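PDB 2IVF: ethylbenzene dehydrogenase alpha-subunit from Aromatoleum aromaticum, which belongs to the molybdopterin oxidoreductase family and carries a molybdenum atom, two pterin guanine dinucleotides and an iron-sulfur cluster. Local coordinates for residues Lys434-Phe446 with Ser468-Trp481. Sequence-based numbering, arbitrary orientation.
With MGD (2-amino-5,6-dimercapto-7-methyl-3,7,8a,9-tetrahydro-8-oxa-1,3,9,10-tetraaza-anthracen-4-one guanosine dinucleotide), chain M.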
ATOM      1  N   LYS A 434     -32.197  -3.419   8.087  1.00 23.93           N
ATOM      2  CA  LYS A 434     -31.549  -4.161   7.038  1.00 23.77           C
ATOM      3  C   LYS A 434     -30.765  -5.333   7.554  1.00 23.96           C
ATOM      4  O   LYS A 434     -30.787  -6.384   6.948  1.00 24.92           O
ATOM      5  CB  LYS A 434     -30.641  -3.270   6.206  1.00 24.01           C
ATOM      6  CG  LYS A 434     -31.444  -2.356   5.322  1.00 23.78           C
ATOM      7  CD  LYS A 434     -30.630  -1.437   4.470  1.00 25.13           C
ATOM      8  CE  LYS A 434     -31.506  -0.755   3.399  1.00 26.68           C
ATOM      9  NZ  LYS A 434     -30.719   0.240   2.646  1.00 24.84           N
ATOM     10  N   VAL A 435     -30.038  -5.131   8.645  1.00 23.72           N
ATOM     11  CA  VAL A 435     -29.270  -6.222   9.241  1.00 24.04           C
ATOM     12  C   VAL A 435     -30.195  -7.403   9.596  1.00 22.18           C
ATOM     13  O   VAL A 435     -29.831  -8.568   9.430  1.00 22.39           O
ATOM     14  CB  VAL A 435     -28.524  -5.731  10.506  1.00 23.05           C
ATOM     15  CG1 VAL A 435     -27.889  -6.884  11.235  1.00 29.50           C
ATOM     16  CG2 VAL A 435     -27.414  -4.729  10.105  1.00 26.81           C
ATOM     17  N   ALA A 436     -31.371  -7.103  10.118  1.00 23.26           N
ATOM     18  CA  ALA A 436     -32.338  -8.154  10.506  1.00 24.85           C
ATOM     19  C   ALA A 436     -32.847  -8.956   9.342  1.00 25.00           C
ATOM     20  O   ALA A 436     -33.296 -10.076   9.532  1.00 26.37           O
ATOM     21  CB  ALA A 436     -33.512  -7.565  11.263  1.00 24.10           C
ATOM     22  N   LYS A 437     -32.818  -8.385   8.142  1.00 26.02           N
ATOM     23  CA  LYS A 437     -33.426  -9.049   6.981  1.00 27.30           C
ATOM     24  C   LYS A 437     -32.438  -9.470   5.901  1.00 26.50           C
ATOM     25  O   LYS A 437     -32.836 -10.052   4.908  1.00 26.97           O
ATOM     26  CB  LYS A 437     -34.460  -8.104   6.356  1.00 28.32           C
ATOM     27  CG  LYS A 437     -33.876  -7.012   5.549  1.00 32.02           C
ATOM     28  CD  LYS A 437     -34.923  -6.352   4.592  1.00 33.87           C
ATOM     29  CE  LYS A 437     -35.670  -5.261   5.323  1.00 38.46           C
ATOM     30  NZ  LYS A 437     -35.937  -4.040   4.453  1.00 38.60           N
ATOM     31  N   LYS A 438     -31.161  -9.142   6.078  1.00 25.60           N
ATOM     32  CA  LYS A 438     -30.151  -9.358   5.056  1.00 25.44           C
ATOM     33  C   LYS A 438     -29.066 -10.256   5.566  1.00 24.49           C
ATOM     34  O   LYS A 438     -28.640 -10.137   6.723  1.00 22.05           O
ATOM     35  CB  LYS A 438     -29.514  -8.050   4.583  1.00 25.93           C
ATOM     36  CG  LYS A 438     -30.501  -7.202   3.792  1.00 25.55           C
ATOM     37  CD  LYS A 438     -29.824  -6.048   3.102  1.00 27.52           C
ATOM     38  CE  LYS A 438     -30.845  -5.061   2.534  1.00 29.76           C
ATOM     39  NZ  LYS A 438     -31.857  -5.830   1.769  1.00 34.01           N
ATOM     40  N   ARG A 439     -28.646 -11.179   4.706  1.00 22.99           N
ATOM     41  CA  ARG A 439     -27.434 -11.932   4.962  1.00 23.48           C
ATOM     42  C   ARG A 439     -26.239 -10.978   4.998  1.00 23.28           C
ATOM     43  O   ARG A 439     -25.916 -10.293   4.038  1.00 22.13           O
ATOM     44  CB  ARG A 439     -27.249 -13.015   3.896  1.00 23.73           C
ATOM     45  CG  ARG A 439     -26.072 -13.899   4.128  1.00 23.65           C
ATOM     46  CD  ARG A 439     -26.290 -14.845   5.355  1.00 27.12           C
ATOM     47  NE  ARG A 439     -27.547 -15.590   5.326  1.00 28.10           N
ATOM     48  CZ  ARG A 439     -27.765 -16.739   4.688  1.00 29.35           C
ATOM     49  NH1 ARG A 439     -26.815 -17.342   3.982  1.00 27.77           N
ATOM     50  NH2 ARG A 439     -28.969 -17.299   4.751  1.00 31.70           N
ATOM     51  N   THR A 440     -25.578 -10.940   6.140  1.00 24.08           N
ATOM     52  CA  THR A 440     -24.675  -9.870   6.477  1.00 23.72           C
ATOM     53  C   THR A 440     -23.297 -10.423   6.837  1.00 24.60           C
ATOM     54  O   THR A 440     -23.186 -11.359   7.604  1.00 23.17           O
ATOM     55  CB  THR A 440     -25.200  -9.051   7.631  1.00 23.88           C
ATOM     56  OG1 THR A 440     -26.464  -8.439   7.265  1.00 25.45           O
ATOM     57  CG2 THR A 440     -24.125  -8.011   8.107  1.00 24.55           C
ATOM     58  N   CYS A 441     -22.289  -9.858   6.190  1.00 24.55           N
ATOM     59  CA  CYS A 441     -20.901 -10.220   6.388  1.00 24.82           C
ATOM     60  C   CYS A 441     -20.246  -8.884   6.758  1.00 26.17           C
ATOM     61  O   CYS A 441     -20.576  -7.802   6.196  1.00 25.19           O
ATOM     62  CB  CYS A 441     -20.289 -10.772   5.103  1.00 25.07           C
ATOM     63  SG  CYS A 441     -18.659 -11.535   5.378  1.00 25.91           S
ATOM     64  N   SER A 442     -19.321  -8.959   7.699  1.00 25.41           N
ATOM     65  CA  SER A 442     -18.522  -7.842   8.089  1.00 25.26           C
ATOM     66  C   SER A 442     -17.042  -8.129   7.868  1.00 24.94           C
ATOM     67  O   SER A 442     -16.577  -9.295   7.829  1.00 24.26           O
ATOM     68  CB  SER A 442     -18.769  -7.523   9.590  1.00 25.65           C
ATOM     69  OG  SER A 442     -20.134  -7.316   9.859  1.00 28.84           O
ATOM     70  N   TYR A 443     -16.285  -7.062   7.728  1.00 23.41           N
ATOM     71  CA  TYR A 443     -14.844  -7.155   7.994  1.00 23.41           C
ATOM     72  C   TYR A 443     -14.510  -6.129   9.031  1.00 23.04           C
ATOM     73  O   TYR A 443     -14.483  -4.939   8.753  1.00 23.21           O
ATOM     74  CB  TYR A 443     -13.985  -6.925   6.750  1.00 22.75           C
ATOM     75  CG  TYR A 443     -12.534  -7.344   6.978  1.00 23.23           C
ATOM     76  CD1 TYR A 443     -11.583  -6.436   7.496  1.00 21.13           C
ATOM     77  CD2 TYR A 443     -12.144  -8.646   6.762  1.00 23.10           C
ATOM     78  CE1 TYR A 443     -10.286  -6.847   7.724  1.00 22.50           C
ATOM     79  CE2 TYR A 443     -10.844  -9.042   6.954  1.00 22.04           C
ATOM     80  CZ  TYR A 443      -9.925  -8.141   7.440  1.00 19.78           C
ATOM     81  OH  TYR A 443      -8.630  -8.561   7.732  1.00 23.95           O
ATOM     82  N   ILE A 444     -14.268  -6.634  10.232  1.00 22.68           N
ATOM     83  CA  ILE A 444     -13.705  -5.884  11.304  1.00 22.95           C
ATOM     84  C   ILE A 444     -12.196  -5.945  11.182  1.00 23.26           C
ATOM     85  O   ILE A 444     -11.593  -7.014  11.303  1.00 24.76           O
ATOM     86  CB  ILE A 444     -14.044  -6.515  12.677  1.00 22.40           C
ATOM     87  CG1 ILE A 444     -15.551  -6.762  12.801  1.00 22.94           C
ATOM     88  CG2 ILE A 444     -13.575  -5.571  13.799  1.00 23.16           C
ATOM     89  CD1 ILE A 444     -15.940  -7.473  14.086  1.00 22.91           C
ATOM     90  N   GLY A 445     -11.590  -4.783  10.982  1.00 23.65           N
ATOM     91  CA  GLY A 445     -10.167  -4.676  10.866  1.00 22.21           C
ATOM     92  C   GLY A 445      -9.513  -4.499  12.199  1.00 22.71           C
ATOM     93  O   GLY A 445     -10.142  -4.463  13.253  1.00 22.71           O
ATOM     94  N   PHE A 446      -8.229  -4.310  12.134  1.00 22.93           N
ATOM     95  CA  PHE A 446      -7.436  -4.367  13.347  1.00 23.00           C
ATOM     96  C   PHE A 446      -7.287  -3.030  14.034  1.00 23.17           C
ATOM     97  O   PHE A 446      -6.644  -2.939  15.099  1.00 23.78           O
ATOM     98  CB  PHE A 446      -6.115  -5.074  13.072  1.00 23.47           C
ATOM     99  CG  PHE A 446      -6.258  -6.554  12.837  1.00 24.81           C
ATOM    100  CD1 PHE A 446      -6.646  -7.411  13.870  1.00 27.62           C
ATOM    101  CD2 PHE A 446      -6.009  -7.095  11.591  1.00 27.02           C
ATOM    102  CE1 PHE A 446      -6.779  -8.800  13.657  1.00 25.13           C
ATOM    103  CE2 PHE A 446      -6.134  -8.494  11.379  1.00 26.93           C
ATOM    104  CZ  PHE A 446      -6.523  -9.328  12.421  1.00 24.36           C
ATOM    105  N   SER A 468     -29.807 -11.009  14.481  1.00 21.45           N
ATOM    106  CA  SER A 468     -30.228 -11.165  13.084  1.00 22.52           C
ATOM    107  C   SER A 468     -29.917 -12.559  12.518  1.00 23.35           C
ATOM    108  O   SER A 468     -30.181 -12.827  11.356  1.00 22.66           O
ATOM    109  CB  SER A 468     -29.576 -10.088  12.241  1.00 23.06           C
ATOM    110  OG  SER A 468     -28.152 -10.079  12.358  1.00 22.92           O
ATOM    111  N   GLY A 469     -29.386 -13.449  13.351  1.00 22.73           N
ATOM    112  CA  GLY A 469     -29.022 -14.790  12.905  1.00 22.53           C
ATOM    113  C   GLY A 469     -27.921 -14.803  11.864  1.00 22.45           C
ATOM    114  O   GLY A 469     -27.874 -15.706  11.020  1.00 23.29           O
ATOM    115  N   ASN A 470     -27.001 -13.849  11.953  1.00 22.51           N
ATOM    116  CA  ASN A 470     -25.988 -13.682  10.902  1.00 22.15           C
ATOM    117  C   ASN A 470     -24.629 -14.291  11.268  1.00 22.25           C
ATOM    118  O   ASN A 470     -23.583 -13.633  11.225  1.00 23.61           O
ATOM    119  CB  ASN A 470     -25.875 -12.188  10.499  1.00 21.80           C
ATOM    120  CG  ASN A 470     -26.805 -11.829   9.387  1.00 22.03           C
ATOM    121  OD1 ASN A 470     -27.611 -10.863   9.488  1.00 26.91           O
ATOM    122  ND2 ASN A 470     -26.711 -12.577   8.305  1.00 19.15           N
ATOM    123  N   TRP A 471     -24.656 -15.583  11.588  1.00 22.52           N
ATOM    124  CA  TRP A 471     -23.414 -16.373  11.595  1.00 21.59           C
ATOM    125  C   TRP A 471     -23.669 -17.817  11.301  1.00 21.09           C
ATOM    126  O   TRP A 471     -24.816 -18.280  11.359  1.00 21.03           O
ATOM    127  CB  TRP A 471     -22.556 -16.122  12.856  1.00 21.18           C
ATOM    128  CG  TRP A 471     -23.055 -16.728  14.125  1.00 20.75           C
ATOM    129  CD1 TRP A 471     -23.259 -18.058  14.373  1.00 21.98           C
ATOM    130  CD2 TRP A 471     -23.322 -16.035  15.349  1.00 21.65           C
ATOM    131  NE1 TRP A 471     -23.659 -18.219  15.674  1.00 22.58           N
ATOM    132  CE2 TRP A 471     -23.693 -16.993  16.297  1.00 19.48           C
ATOM    133  CE3 TRP A 471     -23.284 -14.686  15.729  1.00 20.70           C
ATOM    134  CZ2 TRP A 471     -24.062 -16.654  17.601  1.00 22.12           C
ATOM    135  CZ3 TRP A 471     -23.607 -14.340  17.025  1.00 21.99           C
ATOM    136  CH2 TRP A 471     -24.007 -15.318  17.956  1.00 21.38           C
ATOM    137  N   GLY A 472     -22.592 -18.502  10.911  1.00 20.79           N
ATOM    138  CA  GLY A 472     -22.637 -19.896  10.584  1.00 21.25           C
ATOM    139  C   GLY A 472     -23.261 -20.238   9.252  1.00 21.60           C
ATOM    140  O   GLY A 472     -23.546 -21.407   8.986  1.00 22.00           O
ATOM    141  N   LYS A 473     -23.383 -19.216   8.400  1.00 21.99           N
ATOM    142  CA  LYS A 473     -24.083 -19.326   7.131  1.00 22.02           C
ATOM    143  C   LYS A 473     -23.248 -18.729   6.003  1.00 21.89           C
ATOM    144  O   LYS A 473     -22.387 -17.838   6.212  1.00 23.84           O
ATOM    145  CB  LYS A 473     -25.419 -18.600   7.224  1.00 22.07           C
ATOM    146  CG  LYS A 473     -26.351 -19.101   8.302  1.00 22.42           C
ATOM    147  CD  LYS A 473     -27.482 -18.066   8.545  1.00 23.54           C
ATOM    148  CE  LYS A 473     -28.425 -18.599   9.619  1.00 23.35           C
ATOM    149  NZ  LYS A 473     -29.515 -17.650   9.935  1.00 24.19           N
ATOM    150  N   PRO A 474     -23.436 -19.261   4.808  1.00 21.49           N
ATOM    151  CA  PRO A 474     -22.764 -18.649   3.671  1.00 22.57           C
ATOM    152  C   PRO A 474     -23.044 -17.171   3.632  1.00 22.51           C
ATOM    153  O   PRO A 474     -24.164 -16.753   3.934  1.00 22.90           O
ATOM    154  CB  PRO A 474     -23.393 -19.357   2.479  1.00 22.22           C
ATOM    155  CG  PRO A 474     -23.762 -20.655   2.959  1.00 23.67           C
ATOM    156  CD  PRO A 474     -24.218 -20.439   4.404  1.00 21.35           C
ATOM    157  N   GLY A 475     -22.014 -16.382   3.327  1.00 22.93           N
ATOM    158  CA  GLY A 475     -22.118 -14.953   3.295  1.00 23.21           C
ATOM    159  C   GLY A 475     -22.136 -14.291   4.649  1.00 22.64           C
ATOM    160  O   GLY A 475     -22.494 -13.140   4.751  1.00 23.94           O
ATOM    161  N   THR A 476     -21.729 -14.989   5.697  1.00 23.06           N
ATOM    162  CA  THR A 476     -21.527 -14.376   6.992  1.00 22.68           C
ATOM    163  C   THR A 476     -20.055 -14.520   7.368  1.00 23.62           C
ATOM    164  O   THR A 476     -19.307 -15.259   6.742  1.00 23.28           O
ATOM    165  CB  THR A 476     -22.378 -15.029   8.071  1.00 22.56           C
ATOM    166  OG1 THR A 476     -21.940 -16.387   8.279  1.00 22.79           O
ATOM    167  CG2 THR A 476     -23.858 -15.029   7.653  1.00 23.94           C
ATOM    168  N   GLY A 477     -19.671 -13.828   8.424  1.00 22.51           N
ATOM    169  CA  GLY A 477     -18.306 -13.716   8.817  1.00 23.89           C
ATOM    170  C   GLY A 477     -18.015 -12.317   9.323  1.00 24.33           C
ATOM    171  O   GLY A 477     -18.870 -11.375   9.204  1.00 23.81           O
ATOM    172  N   ALA A 478     -16.861 -12.197   9.973  1.00 23.76           N
ATOM    173  CA  ALA A 478     -16.497 -10.908  10.598  1.00 23.18           C
ATOM    174  C   ALA A 478     -15.078 -10.438  10.306  1.00 22.55           C
ATOM    175  O   ALA A 478     -14.779  -9.326  10.558  1.00 23.18           O
ATOM    176  CB  ALA A 478     -16.756 -10.944  12.120  1.00 23.59           C
ATOM    177  N   PHE A 479     -14.197 -11.324   9.848  1.00 22.50           N
ATOM    178  CA  PHE A 479     -12.795 -11.071   9.678  1.00 22.89           C
ATOM    179  C   PHE A 479     -12.159 -12.302   9.022  1.00 23.77           C
ATOM    180  O   PHE A 479     -12.857 -13.258   8.690  1.00 25.08           O
ATOM    181  CB  PHE A 479     -12.088 -10.666  10.988  1.00 23.02           C
ATOM    182  CG  PHE A 479     -12.552 -11.411  12.224  1.00 21.51           C
ATOM    183  CD1 PHE A 479     -12.265 -12.758  12.424  1.00 21.72           C
ATOM    184  CD2 PHE A 479     -13.218 -10.727  13.232  1.00 24.85           C
ATOM    185  CE1 PHE A 479     -12.667 -13.394  13.585  1.00 23.41           C
ATOM    186  CE2 PHE A 479     -13.610 -11.359  14.392  1.00 22.74           C
ATOM    187  CZ  PHE A 479     -13.352 -12.690  14.564  1.00 23.78           C
ATOM    188  N   ALA A 480     -10.839 -12.279   8.830  1.00 24.50           N
ATOM    189  CA  ALA A 480     -10.128 -13.366   8.199  1.00 24.17           C
ATOM    190  C   ALA A 480      -8.968 -13.786   9.090  1.00 24.45           C
ATOM    191  O   ALA A 480      -7.821 -13.488   8.801  1.00 24.94           O
ATOM    192  CB  ALA A 480      -9.625 -12.935   6.863  1.00 24.24           C
ATOM    193  N   TRP A 481      -9.273 -14.523  10.147  1.00 25.30           N
ATOM    194  CA  TRP A 481      -8.287 -14.824  11.168  1.00 26.29           C
ATOM    195  C   TRP A 481      -8.180 -16.324  11.412  1.00 26.54           C
ATOM    196  O   TRP A 481      -7.744 -16.746  12.452  1.00 25.92           O
ATOM    197  CB  TRP A 481      -8.732 -14.085  12.419  1.00 28.79           C
ATOM    198  CG  TRP A 481      -7.672 -13.707  13.358  1.00 30.78           C
ATOM    199  CD1 TRP A 481      -7.699 -13.848  14.714  1.00 34.73           C
ATOM    200  CD2 TRP A 481      -6.428 -13.089  13.046  1.00 33.69           C
ATOM    201  NE1 TRP A 481      -6.539 -13.365  15.263  1.00 35.92           N
ATOM    202  CE2 TRP A 481      -5.744 -12.894  14.254  1.00 34.63           C
ATOM    203  CE3 TRP A 481      -5.825 -12.679  11.865  1.00 33.70           C
ATOM    204  CZ2 TRP A 481      -4.503 -12.334  14.307  1.00 34.14           C
ATOM    205  CZ3 TRP A 481      -4.584 -12.100  11.926  1.00 33.23           C
ATOM    206  CH2 TRP A 481      -3.937 -11.933  13.132  1.00 35.14           C
TER
HETATM  207  PB  MGD M1986      -6.492  -0.454   9.703  1.00 13.50           P
HETATM  208  O1B MGD M1986      -5.566  -0.109   8.590  1.00 13.53           O
HETATM  209  O2B MGD M1986      -6.005  -0.112  11.065  1.00 16.27           O
HETATM  210  O3B MGD M1986      -6.967  -1.956   9.763  1.00 15.54           O
HETATM  211  O3A MGD M1986      -5.589  -3.324   8.114  1.00 13.42           O
HETATM  212  PA  MGD M1986      -7.089  -3.093   8.607  1.00 14.85           P
HETATM  213  O1A MGD M1986      -7.831  -2.646   7.423  1.00 13.45           O
HETATM  214  O2A MGD M1986      -7.567  -4.265   9.317  1.00 13.70           O
HETATM  215  O5' MGD M1986      -7.902   0.287   9.485  1.00 15.42           O
HETATM  216  C5' MGD M1986      -7.920   1.705   9.262  1.00 10.50           C
HETATM  217  C4' MGD M1986      -9.343   2.238   9.399  1.00 12.02           C
HETATM  218  O4' MGD M1986      -9.766   2.150  10.753  1.00 14.93           O
HETATM  219  C3' MGD M1986      -9.180   3.722   9.170  1.00 12.42           C
HETATM  220  O3' MGD M1986      -9.413   3.956   7.786  1.00 13.73           O
HETATM  221  C2' MGD M1986     -10.277   4.325  10.057  1.00 15.07           C
HETATM  222  O2' MGD M1986     -11.286   4.938   9.233  1.00 17.21           O
HETATM  223  C1' MGD M1986     -10.831   3.111  10.822  1.00 14.09           C
HETATM  224  N9  MGD M1986     -11.061   3.494  12.236  1.00 13.82           N
HETATM  225  C8  MGD M1986     -10.194   4.031  13.108  1.00 15.66           C
HETATM  226  N7  MGD M1986     -10.766   4.191  14.307  1.00 15.10           N
HETATM  227  C5  MGD M1986     -12.033   3.721  14.183  1.00 16.12           C
HETATM  228  C6  MGD M1986     -13.144   3.617  15.008  1.00 15.83           C
HETATM  229  O6  MGD M1986     -13.194   4.002  16.183  1.00 15.84           O
HETATM  230  N1  MGD M1986     -14.298   3.042  14.467  1.00 16.39           N
HETATM  231  C2  MGD M1986     -14.423   2.591  13.144  1.00 15.83           C
HETATM  232  N2  MGD M1986     -15.612   2.055  12.701  1.00 13.58           N
HETATM  233  N3  MGD M1986     -13.331   2.680  12.373  1.00 13.40           N
HETATM  234  C4  MGD M1986     -12.185   3.247  12.860  1.00 14.16           C
HETATM  235  C10 MGD M1986      -4.599  -3.731   8.985  1.00 14.53           C
HETATM  236  C11 MGD M1986      -3.845  -4.873   8.350  1.00 13.30           C
HETATM  237  O11 MGD M1986      -3.348  -4.432   7.153  1.00 13.50           O
HETATM  238  C12 MGD M1986      -2.751  -5.492   9.232  1.00 15.42           C
HETATM  239  S12 MGD M1986      -2.922  -5.608  10.979  1.00 15.44           S
HETATM  240  C13 MGD M1986      -1.607  -5.975   8.649  1.00 14.58           C
HETATM  241  S13 MGD M1986      -0.389  -6.697   9.643  1.00 14.84           S
HETATM  242  C14 MGD M1986      -1.397  -5.863   7.178  1.00 16.59           C
HETATM  243  N15 MGD M1986      -0.507  -4.686   6.965  1.00 14.50           N
HETATM  244  C16 MGD M1986      -0.562  -3.931   5.779  1.00 14.22           C
HETATM  245  C17 MGD M1986       0.334  -2.935   5.483  1.00 13.16           C
HETATM  246  O17 MGD M1986       1.253  -2.625   6.279  1.00 15.69           O
HETATM  247  N18 MGD M1986       0.174  -2.243   4.266  1.00 14.02           N
HETATM  248  C19 MGD M1986      -0.809  -2.535   3.371  1.00 12.14           C
HETATM  249  N19 MGD M1986      -0.873  -1.807   2.239  1.00 14.20           N
HETATM  250  N20 MGD M1986      -1.687  -3.490   3.713  1.00 13.91           N
HETATM  251  C21 MGD M1986      -1.564  -4.193   4.850  1.00 12.01           C
HETATM  252  N22 MGD M1986      -2.484  -5.186   5.169  1.00 14.92           N
HETATM  253  C23 MGD M1986      -2.775  -5.576   6.518  1.00 14.40           C
HETATM  254  O   HOH W   1     -21.943 -12.151   9.794  1.00 21.91           O
HETATM  255  O   HOH W   2     -20.766  -9.758  10.460  1.00 29.85           O
HETATM  256  O   HOH W   3      -8.786 -10.339   9.737  1.00 13.86           O
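On one edge, strand 440-444 is paired not with another strand but with an irregular loop: Ser442 N donates to Gly477 O (2.9 Å) and Ile444 N to Ala478 O (2.8 Å), both nearly straight. One water sits beside the Ser442-Gly477 bond, donating to Gly477 O and bonding Ser442 OG; farther on, past the pairing, another joins Tyr443 OH to Ala480 N. Ile444 CD1 meets Ala478 CB and the edge of the Phe479 ring.

At the helix-proximal end, Arg439 bends at chi2 (70°) and chi3 (51°), folding its guanidinium back onto the 473-476 type II turn. NH1 donates to Pro474 O at 2.7 Å, with that oxygen in the guanidinium plane, while Lys473 CB lies over one face and Thr476 CG2 touches Arg439 CD (3.4 Å). Thr476 OG1 and N both donate to Lys473 O, bracing the turn.

Near the cofactor, Phe446 points its CZ edge at the face of Trp481, 3.4 Å from CZ3, in a T-shaped pair with planes at 60°. Phe446 N donates to MGD O2A (2.9 Å), and Gly445 CA also approaches that oxygen. Strand 440-444 is an outermost strand of a four-stranded parallel sheet, pairing with 249-253 on its other side; its C-terminal end delivers the backbone to the cofactor's phosphate, as in Rossmann-like dinucleotide sites of molybdopterin oxidoreductases.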